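Enolase from the environmental genome shotgun sequencing of the Sargasso Sea (PDB 2QGY) is of unknown function but probably acts as a magnesium-dependent enzyme of the enolase superfamily, related to mandelate racemase and muconate lactonizing enzyme. Local coordinates at residues S14-H24 against L369-K380; D230-T238 against H259-A268. All blocks are in the same frame, centred on the assembly; numbering follows the deposited sequence.

Interaction 1: residues S14-H24 against L369-K380; sequences SRLKIWITDNH and LSELSIYSLDEK
The indole of Trp19 lies against Leu369, whose CG sits 3.8 Å from the centroid of the five-membered ring, almost on the ring normal, in a CH-pi contact; the leucine CD2 lies over the same face, nearest Trp19 CD2 (3.5 Å). At the rim of the indole, NE1 donates to Ser370 OG (3.0 Å), which lies only 2° out of the ring plane. With CG anti to the carbonyl carbon (chi1 -65°), Trp19 swings off the strand to meet the last turn of helix 366-371, and its rings meet those of Trp50. His24 turns one ring face to Leu372 CD2 while NE2, with the acceptor in its ring plane, donates to Leu372 O (2.8 Å). Asp22 N reaches the same oxygen at 2.9 Å, so two donors grip the carbonyl just past the helix end. The Thr21 and Leu369 side chains cross at about a right angle, CG2 touching CD1 at 3.6 Å.

After the chain turns at Ile374, strand 375-379 runs antiparallel to strand 14-21. A classic beta bulge sets Ile374 and Tyr375 opposite Ile20, whose carbonyl accepts from Ile374 N (3.0 Å) and more weakly from Tyr375 N. Leu16, Ile18, Leu377 and Tyr375 pack on helix 60-74, on a face shared with Ile20; Ile18 CD1 and Leu377 CD2 lie alongside at 4.0 Å. Glu379 leads away to a salt bridge with Arg72. Backbone bonds fix the register, while the indole N-H ties the helix end to strand 14-21 and the imidazole N-H ties the residue after it to the loop following the strand.

Interaction 2: residues D230-T238 against H259-A268; sequences DGENISLLT and HFRELISRNA
Gly231 O lies at the edge of the His259 imidazole, in its plane and 3.0 Å from CE1; a water 2.7 Å from His259 NE2 links it to this carbonyl. The glycine belongs to a type I turn, Asp230 to Asn233, in which Asp230 OD1 accepts from Glu232 N as an Asx turn. Asp230 and Glu232 both form salt bridges with Arg97 of the second subunit. Asn233 then N-caps helix 234-243, its OD1 taking the N-H of Leu236. Ile234 is the first-segment residue most covered by the second segment: its CD1 presses on Glu262 CG (3.2 Å), and its CG2 stands over the centre of the Arg266 guanidinium, 3.5 Å above the plane. The arginine gets there by bending at chi2 and chi3 (-87° and -69°), and in its own plane NH2 makes a salt bridge with Glu262 OE2 (2.9 Å). Ser235 OG bonds to Glu262 of the second subunit, and Arg266 NH1 pairs with that glutamate as well. Leu237 CD1 meets Leu263 CD2 at 3.6 Å, beside strand 248-250. Thr238 CG2 touches Ala268 CB; Ala268 N bonds back to Leu263 O in the Schellman motif at Asn267. A second water bridges Thr238 OG1 to Arg266 NH1. Segments 234-238 and 259-265, inclined at 38°, belong to successive outer helices of a (beta/alpha)8-type barrel, as in the enolase superfamily, at the dimer interface.

In the fold
The two interactions lie on opposite sides of the chain's centre, 37 Å apart between centres and about 23 Å between nearest atoms. Interaction 1 joins regions near the two ends of the modelled chain: strand 13-21 comes first, and strand 373-379, which follows the barrel region, returns to become an outer strand of the same four-stranded antiparallel sheet. Interaction 2 falls between these ends in sequence and pairs helices 234-243 and 257-265, with strand 248-250 between them. The two share no strand or helix. Interaction 1 thus couples the last modelled strand to the N-terminal sheet, whereas interaction 2 belongs to the barrel that carries the magnesium ligands Asp200, Glu226 and Glu252, and reaches the second subunit.

Interaction 1: residues S14-H24 against L369-K380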
loop_
_atom_site.group_PDB
_atom_site.type_symbol
_atom_site.label_atom_id
_atom_site.label_comp_id
_atom_site.label_asym_id
_atom_site.label_seq_id
_atom_site.Cartn_x
_atom_site.Cartn_y
_atom_site.Cartn_z
ATOM N N SER A 14 1.777 22.289 -16.934
ATOM C CA SER A 14 2.625 23.411 -16.544
ATOM C C SER A 14 2.692 23.680 -15.046
ATOM O O SER A 14 3.740 24.113 -14.542
ATOM C CB SER A 14 2.316 24.691 -17.337
ATOM O OG SER A 14 0.989 25.130 -17.128
ATOM N N ARG A 15 1.601 23.402 -14.326
ATOM C CA ARG A 15 1.545 23.816 -12.941
ATOM C C ARG A 15 0.821 22.809 -12.060
ATOM O O ARG A 15 -0.112 22.167 -12.510
ATOM C CB ARG A 15 0.872 25.181 -12.842
ATOM C CG ARG A 15 1.241 25.968 -11.609
ATOM C CD ARG A 15 0.770 27.437 -11.744
ATOM N NE ARG A 15 1.518 28.163 -12.775
ATOM C CZ ARG A 15 2.415 29.121 -12.534
ATOM N NH1 ARG A 15 2.680 29.492 -11.285
ATOM N NH2 ARG A 15 3.047 29.713 -13.549
ATOM N N LEU A 16 1.310 22.681 -10.824
ATOM C CA LEU A 16 0.635 21.896 -9.785
ATOM C C LEU A 16 0.450 22.753 -8.554
ATOM O O LEU A 16 1.386 23.406 -8.102
ATOM C CB LEU A 16 1.437 20.631 -9.437
ATOM C CG LEU A 16 0.955 19.733 -8.260
ATOM C CD1 LEU A 16 -0.358 19.047 -8.564
ATOM C CD2 LEU A 16 2.034 18.690 -7.922
ATOM N N LYS A 17 -0.757 22.701 -7.995
ATOM C CA LYS A 17 -1.006 23.187 -6.649
ATOM C C LYS A 17 -1.643 22.072 -5.815
ATOM O O LYS A 17 -2.520 21.341 -6.296
ATOM C CB LYS A 17 -1.976 24.358 -6.713
ATOM C CG LYS A 17 -2.226 25.074 -5.363
ATOM C CD LYS A 17 -0.956 25.595 -4.691
ATOM C CE LYS A 17 -1.252 26.305 -3.356
ATOM N NZ LYS A 17 -1.651 27.742 -3.579
ATOM N N ILE A 18 -1.204 21.986 -4.572
ATOM C CA ILE A 18 -1.764 21.024 -3.611
ATOM C C ILE A 18 -2.095 21.791 -2.338
ATOM O O ILE A 18 -1.273 22.601 -1.872
ATOM C CB ILE A 18 -0.756 19.888 -3.274
ATOM C CG1 ILE A 18 -0.322 19.143 -4.519
ATOM C CG2 ILE A 18 -1.376 18.879 -2.201
ATOM C CD1 ILE A 18 0.785 18.080 -4.276
ATOM N N TRP A 19 -3.279 21.534 -1.774
ATOM C CA TRP A 19 -3.617 22.016 -0.436
ATOM C C TRP A 19 -3.863 20.805 0.424
ATOM O O TRP A 19 -4.498 19.852 -0.036
ATOM C CB TRP A 19 -4.928 22.796 -0.452
ATOM C CG TRP A 19 -4.938 24.065 -1.230
ATOM C CD1 TRP A 19 -4.805 25.322 -0.721
ATOM C CD2 TRP A 19 -5.167 24.220 -2.640
ATOM N NE1 TRP A 19 -4.903 26.259 -1.728
ATOM C CE2 TRP A 19 -5.124 25.611 -2.917
ATOM C CE3 TRP A 19 -5.403 23.324 -3.700
ATOM C CZ2 TRP A 19 -5.304 26.125 -4.204
ATOM C CZ3 TRP A 19 -5.563 23.840 -4.997
ATOM C CH2 TRP A 19 -5.541 25.228 -5.223
ATOM N N ILE A 20 -3.360 20.840 1.661
ATOM C CA ILE A 20 -3.820 19.894 2.679
ATOM C C ILE A 20 -4.572 20.685 3.737
ATOM O O ILE A 20 -3.988 21.555 4.410
ATOM C CB ILE A 20 -2.623 19.176 3.333
ATOM C CG1 ILE A 20 -1.794 18.453 2.259
ATOM C CG2 ILE A 20 -3.108 18.274 4.507
ATOM C CD1 ILE A 20 -0.563 17.714 2.833
ATOM N N THR A 21 -5.871 20.433 3.869
ATOM C CA THR A 21 -6.663 21.216 4.806
ATOM C C THR A 21 -6.319 20.840 6.263
ATOM O O THR A 21 -5.951 19.702 6.555
ATOM C CB THR A 21 -8.189 21.146 4.526
ATOM O OG1 THR A 21 -8.664 19.786 4.643
ATOM C CG2 THR A 21 -8.482 21.655 3.100
ATOM N N ASP A 22 -6.427 21.803 7.173
ATOM C CA ASP A 22 -6.289 21.487 8.591
ATOM C C ASP A 22 -7.554 20.772 9.031
ATOM O O ASP A 22 -8.563 20.802 8.337
ATOM C CB ASP A 22 -6.135 22.767 9.421
ATOM C CG ASP A 22 -5.345 22.538 10.714
ATOM O OD1 ASP A 22 -5.067 21.368 11.088
ATOM O OD2 ASP A 22 -4.997 23.553 11.339
ATOM N N ASN A 23 -7.515 20.131 10.196
ATOM C CA ASN A 23 -8.738 19.667 10.795
ATOM C C ASN A 23 -9.546 20.884 11.216
ATOM O O ASN A 23 -8.992 21.864 11.705
ATOM C CB ASN A 23 -8.440 18.796 12.028
ATOM C CG ASN A 23 -7.520 17.634 11.703
ATOM O OD1 ASN A 23 -6.323 17.665 12.009
ATOM N ND2 ASN A 23 -8.078 16.595 11.085
ATOM N N HIS A 24 -10.842 20.803 11.015
ATOM C CA HIS A 24 -11.775 21.861 11.385
ATOM C C HIS A 24 -12.978 21.209 12.063
ATOM O O HIS A 24 -13.104 19.985 12.030
ATOM C CB HIS A 24 -12.132 22.681 10.137
ATOM C CG HIS A 24 -10.967 23.470 9.590
ATOM N ND1 HIS A 24 -10.477 24.603 10.213
ATOM C CD2 HIS A 24 -10.200 23.294 8.481
ATOM C CE1 HIS A 24 -9.465 25.089 9.515
ATOM N NE2 HIS A 24 -9.275 24.310 8.461
ATOM N N LEU A 369 -9.846 28.183 0.486
ATOM C CA LEU A 369 -9.195 26.884 0.629
ATOM C C LEU A 369 -7.810 27.027 1.253
ATOM O O LEU A 369 -7.466 26.293 2.186
ATOM C CB LEU A 369 -9.146 26.138 -0.704
ATOM C CG LEU A 369 -8.554 24.723 -0.665
ATOM C CD1 LEU A 369 -9.276 23.844 0.375
ATOM C CD2 LEU A 369 -8.663 24.116 -2.065
ATOM N N SER A 370 -7.040 28.014 0.794
ATOM C CA SER A 370 -5.738 28.279 1.401
ATOM C C SER A 370 -5.866 28.620 2.886
ATOM O O SER A 370 -5.043 28.174 3.693
ATOM C CB SER A 370 -5.001 29.424 0.662
ATOM O OG SER A 370 -4.677 29.071 -0.682
ATOM N N GLU A 371 -6.876 29.416 3.248
ATOM C CA GLU A 371 -7.014 29.885 4.623
ATOM C C GLU A 371 -7.262 28.697 5.529
ATOM O O GLU A 371 -6.833 28.683 6.675
ATOM C CB GLU A 371 -8.192 30.844 4.735
ATOM C CG GLU A 371 -8.296 31.594 6.061
ATOM C CD GLU A 371 -9.411 32.658 6.031
ATOM O OE1 GLU A 371 -9.980 32.927 4.924
ATOM O OE2 GLU A 371 -9.714 33.214 7.121
ATOM N N LEU A 372 -7.960 27.708 4.980
ATOM C CA LEU A 372 -8.339 26.496 5.707
ATOM C C LEU A 372 -7.231 25.449 5.720
ATOM O O LEU A 372 -7.411 24.381 6.317
ATOM C CB LEU A 372 -9.592 25.899 5.053
ATOM C CG LEU A 372 -10.886 26.709 5.123
ATOM C CD1 LEU A 372 -11.959 26.084 4.235
ATOM C CD2 LEU A 372 -11.398 26.836 6.570
ATOM N N SER A 373 -6.101 25.748 5.073
ATOM C CA SER A 373 -5.035 24.758 4.890
ATOM C C SER A 373 -3.872 24.918 5.845
ATOM O O SER A 373 -3.503 26.047 6.224
ATOM C CB SER A 373 -4.548 24.768 3.431
ATOM O OG SER A 373 -5.625 24.359 2.584
ATOM N N ILE A 374 -3.329 23.769 6.246
ATOM C CA ILE A 374 -2.173 23.648 7.124
ATOM C C ILE A 374 -0.888 23.545 6.278
ATOM O O ILE A 374 0.205 23.882 6.744
ATOM C CB ILE A 374 -2.342 22.411 8.092
ATOM C CG1 ILE A 374 -1.303 22.413 9.227
ATOM C CG2 ILE A 374 -2.307 21.084 7.364
ATOM C CD1 ILE A 374 -1.484 23.582 10.175
ATOM N N TYR A 375 -1.023 23.098 5.028
ATOM C CA TYR A 375 0.126 22.904 4.143
ATOM C C TYR A 375 -0.301 23.131 2.708
ATOM O O TYR A 375 -1.457 22.902 2.338
ATOM C CB TYR A 375 0.741 21.501 4.309
ATOM C CG TYR A 375 1.209 21.194 5.717
ATOM C CD1 TYR A 375 2.115 22.038 6.377
ATOM C CD2 TYR A 375 0.746 20.064 6.400
ATOM C CE1 TYR A 375 2.529 21.779 7.680
ATOM C CE2 TYR A 375 1.162 19.794 7.706
ATOM C CZ TYR A 375 2.051 20.657 8.334
ATOM O OH TYR A 375 2.467 20.394 9.620
ATOM N N SER A 376 0.624 23.618 1.898
ATOM C CA SER A 376 0.330 23.798 0.490
ATOM C C SER A 376 1.620 23.761 -0.336
ATOM O O SER A 376 2.725 23.995 0.174
ATOM C CB SER A 376 -0.503 25.066 0.229
ATOM O OG SER A 376 0.235 26.251 0.477
ATOM N N LEU A 377 1.473 23.411 -1.596
ATOM C CA LEU A 377 2.612 23.237 -2.466
ATOM C C LEU A 377 2.219 23.887 -3.765
ATOM O O LEU A 377 1.078 23.747 -4.199
ATOM C CB LEU A 377 2.837 21.738 -2.657
ATOM C CG LEU A 377 4.158 21.051 -2.938
ATOM C CD1 LEU A 377 5.370 21.770 -2.302
ATOM C CD2 LEU A 377 4.019 19.593 -2.415
ATOM N N ASP A 378 3.151 24.637 -4.358
ATOM C CA ASP A 378 2.959 25.249 -5.673
ATOM C C ASP A 378 4.204 24.971 -6.515
ATOM O O ASP A 378 5.325 25.411 -6.179
ATOM C CB ASP A 378 2.683 26.752 -5.554
ATOM C CG ASP A 378 2.147 27.370 -6.853
ATOM O OD1 ASP A 378 2.259 26.743 -7.939
ATOM O OD2 ASP A 378 1.604 28.505 -6.785
ATOM N N GLU A 379 3.986 24.246 -7.611
ATOM C CA GLU A 379 5.043 23.635 -8.398
ATOM C C GLU A 379 4.860 23.973 -9.881
ATOM O O GLU A 379 3.745 23.932 -10.398
ATOM C CB GLU A 379 4.981 22.122 -8.177
ATOM C CG GLU A 379 5.981 21.278 -8.952
ATOM C CD GLU A 379 7.367 21.264 -8.323
ATOM O OE1 GLU A 379 7.509 21.614 -7.125
ATOM O OE2 GLU A 379 8.320 20.900 -9.046
ATOM N N LYS A 380 5.955 24.329 -10.549
ATOM C CA LYS A 380 5.942 24.587 -11.988
ATOM C C LYS A 380 6.659 23.461 -12.721
ATOM O O LYS A 380 6.471 23.269 -13.927
ATOM C CB LYS A 380 6.623 25.917 -12.313
ATOM C CG LYS A 380 5.826 27.149 -11.986
ATOM C CD LYS A 380 6.773 28.323 -11.818
ATOM C CE LYS A 380 6.170 29.412 -10.940
ATOM N NZ LYS A 380 7.235 30.096 -10.151
#

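Interaction 2: residues D230-T238 against H259-A268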
loop_
_atom_site.group_PDB
_atom_site.type_symbol
_atom_site.label_atom_id
_atom_site.label_comp_id
_atom_site.label_asym_id
_atom_site.label_seq_id
_atom_site.Cartn_x
_atom_site.Cartn_y
_atom_site.Cartn_z
ATOM N N ASP A 230 -11.343 -8.390 8.093
ATOM C CA ASP A 230 -10.331 -7.670 7.323
ATOM C C ASP A 230 -10.475 -7.984 5.829
ATOM O O ASP A 230 -10.631 -9.134 5.449
ATOM C CB ASP A 230 -8.917 -8.036 7.797
ATOM C CG ASP A 230 -7.882 -7.040 7.314
ATOM O OD1 ASP A 230 -7.535 -7.095 6.122
ATOM O OD2 ASP A 230 -7.402 -6.220 8.134
ATOM N N GLY A 231 -10.393 -6.953 4.984
ATOM C CA GLY A 231 -10.625 -7.129 3.543
ATOM C C GLY A 231 -9.593 -8.022 2.875
ATOM O O GLY A 231 -9.832 -8.553 1.802
ATOM N N GLU A 232 -8.436 -8.166 3.502
ATOM C CA GLU A 232 -7.405 -9.051 2.970
ATOM C C GLU A 232 -7.575 -10.503 3.400
ATOM O O GLU A 232 -6.944 -11.395 2.830
ATOM C CB GLU A 232 -6.009 -8.565 3.337
ATOM C CG GLU A 232 -5.621 -7.301 2.591
ATOM C CD GLU A 232 -4.177 -6.955 2.816
ATOM O OE1 GLU A 232 -3.306 -7.537 2.140
ATOM O OE2 GLU A 232 -3.919 -6.094 3.669
ATOM N N ASN A 233 -8.412 -10.730 4.408
ATOM C CA ASN A 233 -8.676 -12.099 4.866
ATOM C C ASN A 233 -9.846 -12.654 4.066
ATOM O O ASN A 233 -10.980 -12.699 4.549
ATOM C CB ASN A 233 -8.997 -12.128 6.367
ATOM C CG ASN A 233 -8.958 -13.561 6.954
ATOM O OD1 ASN A 233 -9.097 -14.548 6.230
ATOM N ND2 ASN A 233 -8.715 -13.659 8.239
ATOM N N ILE A 234 -9.568 -13.033 2.827
ATOM C CA ILE A 234 -10.623 -13.420 1.903
ATOM C C ILE A 234 -11.305 -14.698 2.421
ATOM O O ILE A 234 -12.537 -14.852 2.295
ATOM C CB ILE A 234 -10.104 -13.543 0.433
ATOM C CG1 ILE A 234 -9.420 -12.222 0.009
ATOM C CG2 ILE A 234 -11.242 -13.881 -0.528
ATOM C CD1 ILE A 234 -8.906 -12.209 -1.420
ATOM N N SER A 235 -10.508 -15.582 3.012
ATOM C CA SER A 235 -11.048 -16.815 3.599
ATOM C C SER A 235 -12.174 -16.504 4.573
ATOM O O SER A 235 -13.244 -17.135 4.511
ATOM C CB SER A 235 -9.931 -17.601 4.293
ATOM O OG SER A 235 -9.012 -18.046 3.315
ATOM N N LEU A 236 -11.941 -15.553 5.476
ATOM C CA LEU A 236 -12.945 -15.164 6.480
ATOM C C LEU A 236 -14.121 -14.439 5.863
ATOM O O LEU A 236 -15.266 -14.620 6.289
ATOM C CB LEU A 236 -12.335 -14.283 7.568
ATOM C CG LEU A 236 -11.963 -14.946 8.883
ATOM C CD1 LEU A 236 -10.787 -15.897 8.690
ATOM C CD2 LEU A 236 -11.656 -13.878 9.939
ATOM N N LEU A 237 -13.855 -13.619 4.846
ATOM C CA LEU A 237 -14.963 -12.922 4.172
ATOM C C LEU A 237 -15.934 -13.938 3.586
ATOM O O LEU A 237 -17.171 -13.814 3.715
ATOM C CB LEU A 237 -14.457 -12.013 3.040
ATOM C CG LEU A 237 -13.961 -10.602 3.321
ATOM C CD1 LEU A 237 -13.254 -10.093 2.051
ATOM C CD2 LEU A 237 -15.121 -9.698 3.694
ATOM N N THR A 238 -15.385 -14.932 2.902
ATOM C CA THR A 238 -16.232 -15.953 2.303
ATOM C C THR A 238 -16.998 -16.679 3.409
ATOM O O THR A 238 -18.187 -16.905 3.285
ATOM C CB THR A 238 -15.452 -16.924 1.404
ATOM O OG1 THR A 238 -14.580 -17.740 2.209
ATOM C CG2 THR A 238 -14.642 -16.147 0.318
ATOM N N HIS A 259 -6.588 -7.440 -6.317
ATOM C CA HIS A 259 -7.308 -7.856 -5.098
ATOM C C HIS A 259 -8.808 -7.990 -5.414
ATOM O O HIS A 259 -9.450 -8.970 -5.007
ATOM C CB HIS A 259 -7.077 -6.859 -3.965
ATOM C CG HIS A 259 -7.922 -7.122 -2.751
ATOM N ND1 HIS A 259 -7.711 -8.195 -1.913
ATOM C CD2 HIS A 259 -9.036 -6.506 -2.301
ATOM C CE1 HIS A 259 -8.610 -8.175 -0.948
ATOM N NE2 HIS A 259 -9.439 -7.168 -1.168
ATOM N N PHE A 260 -9.368 -7.015 -6.122
ATOM C CA PHE A 260 -10.816 -7.084 -6.424
ATOM C C PHE A 260 -11.175 -8.226 -7.361
ATOM O O PHE A 260 -12.238 -8.852 -7.185
ATOM C CB PHE A 260 -11.382 -5.731 -6.879
ATOM C CG PHE A 260 -11.383 -4.680 -5.770
ATOM C CD1 PHE A 260 -12.439 -4.598 -4.871
ATOM C CD2 PHE A 260 -10.261 -3.875 -5.564
ATOM C CE1 PHE A 260 -12.428 -3.678 -3.813
ATOM C CE2 PHE A 260 -10.232 -2.949 -4.515
ATOM C CZ PHE A 260 -11.307 -2.858 -3.634
ATOM N N ARG A 261 -10.281 -8.550 -8.294
ATOM C CA ARG A 261 -10.484 -9.732 -9.133
ATOM C C ARG A 261 -10.484 -11.001 -8.291
ATOM O O ARG A 261 -11.267 -11.883 -8.552
ATOM C CB ARG A 261 -9.447 -9.820 -10.261
ATOM C CG ARG A 261 -9.824 -8.894 -11.379
ATOM C CD ARG A 261 -8.683 -8.619 -12.333
ATOM N NE ARG A 261 -9.147 -7.727 -13.385
ATOM C CZ ARG A 261 -8.334 -7.054 -14.198
ATOM N NH1 ARG A 261 -7.020 -7.180 -14.080
ATOM N NH2 ARG A 261 -8.836 -6.274 -15.141
ATOM N N GLU A 262 -9.587 -11.092 -7.311
ATOM C CA GLU A 262 -9.593 -12.238 -6.388
ATOM C C GLU A 262 -10.910 -12.299 -5.613
ATOM O O GLU A 262 -11.455 -13.393 -5.446
ATOM C CB GLU A 262 -8.410 -12.176 -5.423
ATOM C CG GLU A 262 -8.337 -13.338 -4.372
ATOM C CD GLU A 262 -8.003 -14.697 -4.971
ATOM O OE1 GLU A 262 -7.531 -14.736 -6.117
ATOM O OE2 GLU A 262 -8.214 -15.731 -4.281
ATOM N N LEU A 263 -11.413 -11.166 -5.113
ATOM C CA LEU A 263 -12.701 -11.181 -4.377
ATOM C C LEU A 263 -13.810 -11.689 -5.293
ATOM O O LEU A 263 -14.645 -12.477 -4.879
ATOM C CB LEU A 263 -13.098 -9.791 -3.844
ATOM C CG LEU A 263 -12.206 -9.142 -2.778
ATOM C CD1 LEU A 263 -12.700 -7.707 -2.652
ATOM C CD2 LEU A 263 -12.384 -9.866 -1.429
ATOM N N ILE A 264 -13.800 -11.252 -6.550
ATOM C CA ILE A 264 -14.813 -11.753 -7.500
ATOM C C ILE A 264 -14.710 -13.276 -7.682
ATOM O O ILE A 264 -15.737 -13.980 -7.662
ATOM C CB ILE A 264 -14.725 -11.038 -8.866
ATOM C CG1 ILE A 264 -15.141 -9.574 -8.762
ATOM C CG2 ILE A 264 -15.678 -11.679 -9.911
ATOM C CD1 ILE A 264 -14.790 -8.754 -10.053
ATOM N N SER A 265 -13.474 -13.753 -7.852
ATOM C CA SER A 265 -13.149 -15.176 -8.102
ATOM C C SER A 265 -13.650 -16.046 -6.990
ATOM O O SER A 265 -14.091 -17.178 -7.208
ATOM C CB SER A 265 -11.628 -15.383 -8.152
ATOM O OG SER A 265 -11.080 -14.883 -9.345
ATOM N N ARG A 266 -13.537 -15.510 -5.779
ATOM C CA ARG A 266 -13.826 -16.243 -4.569
ATOM C C ARG A 266 -15.264 -16.064 -4.055
ATOM O O ARG A 266 -15.594 -16.572 -2.981
ATOM C CB ARG A 266 -12.837 -15.808 -3.477
ATOM C CG ARG A 266 -11.342 -16.149 -3.771
ATOM C CD ARG A 266 -10.951 -17.554 -3.300
ATOM N NE ARG A 266 -10.935 -17.628 -1.848
ATOM C CZ ARG A 266 -9.941 -17.164 -1.068
ATOM N NH1 ARG A 266 -10.040 -17.280 0.245
ATOM N NH2 ARG A 266 -8.843 -16.604 -1.585
ATOM N N ASN A 267 -16.084 -15.334 -4.792
ATOM C CA ASN A 267 -17.441 -14.965 -4.352
ATOM C C ASN A 267 -17.414 -14.450 -2.919
ATOM O O ASN A 267 -18.173 -14.911 -2.057
ATOM C CB ASN A 267 -18.423 -16.165 -4.481
ATOM C CG ASN A 267 -18.574 -16.638 -5.920
ATOM O OD1 ASN A 267 -18.548 -17.845 -6.208
ATOM N ND2 ASN A 267 -18.680 -15.683 -6.840
ATOM N N ALA A 268 -16.530 -13.481 -2.657
ATOM C CA ALA A 268 -16.250 -13.118 -1.279
ATOM C C ALA A 268 -17.083 -11.947 -0.740
ATOM O O ALA A 268 -17.039 -11.646 0.458
ATOM C CB ALA A 268 -14.740 -12.848 -1.090
HETATM O O HOH W 1 -11.375 -6.072 0.324
HETATM O O HOH W 2 -12.535 -18.698 0.912
#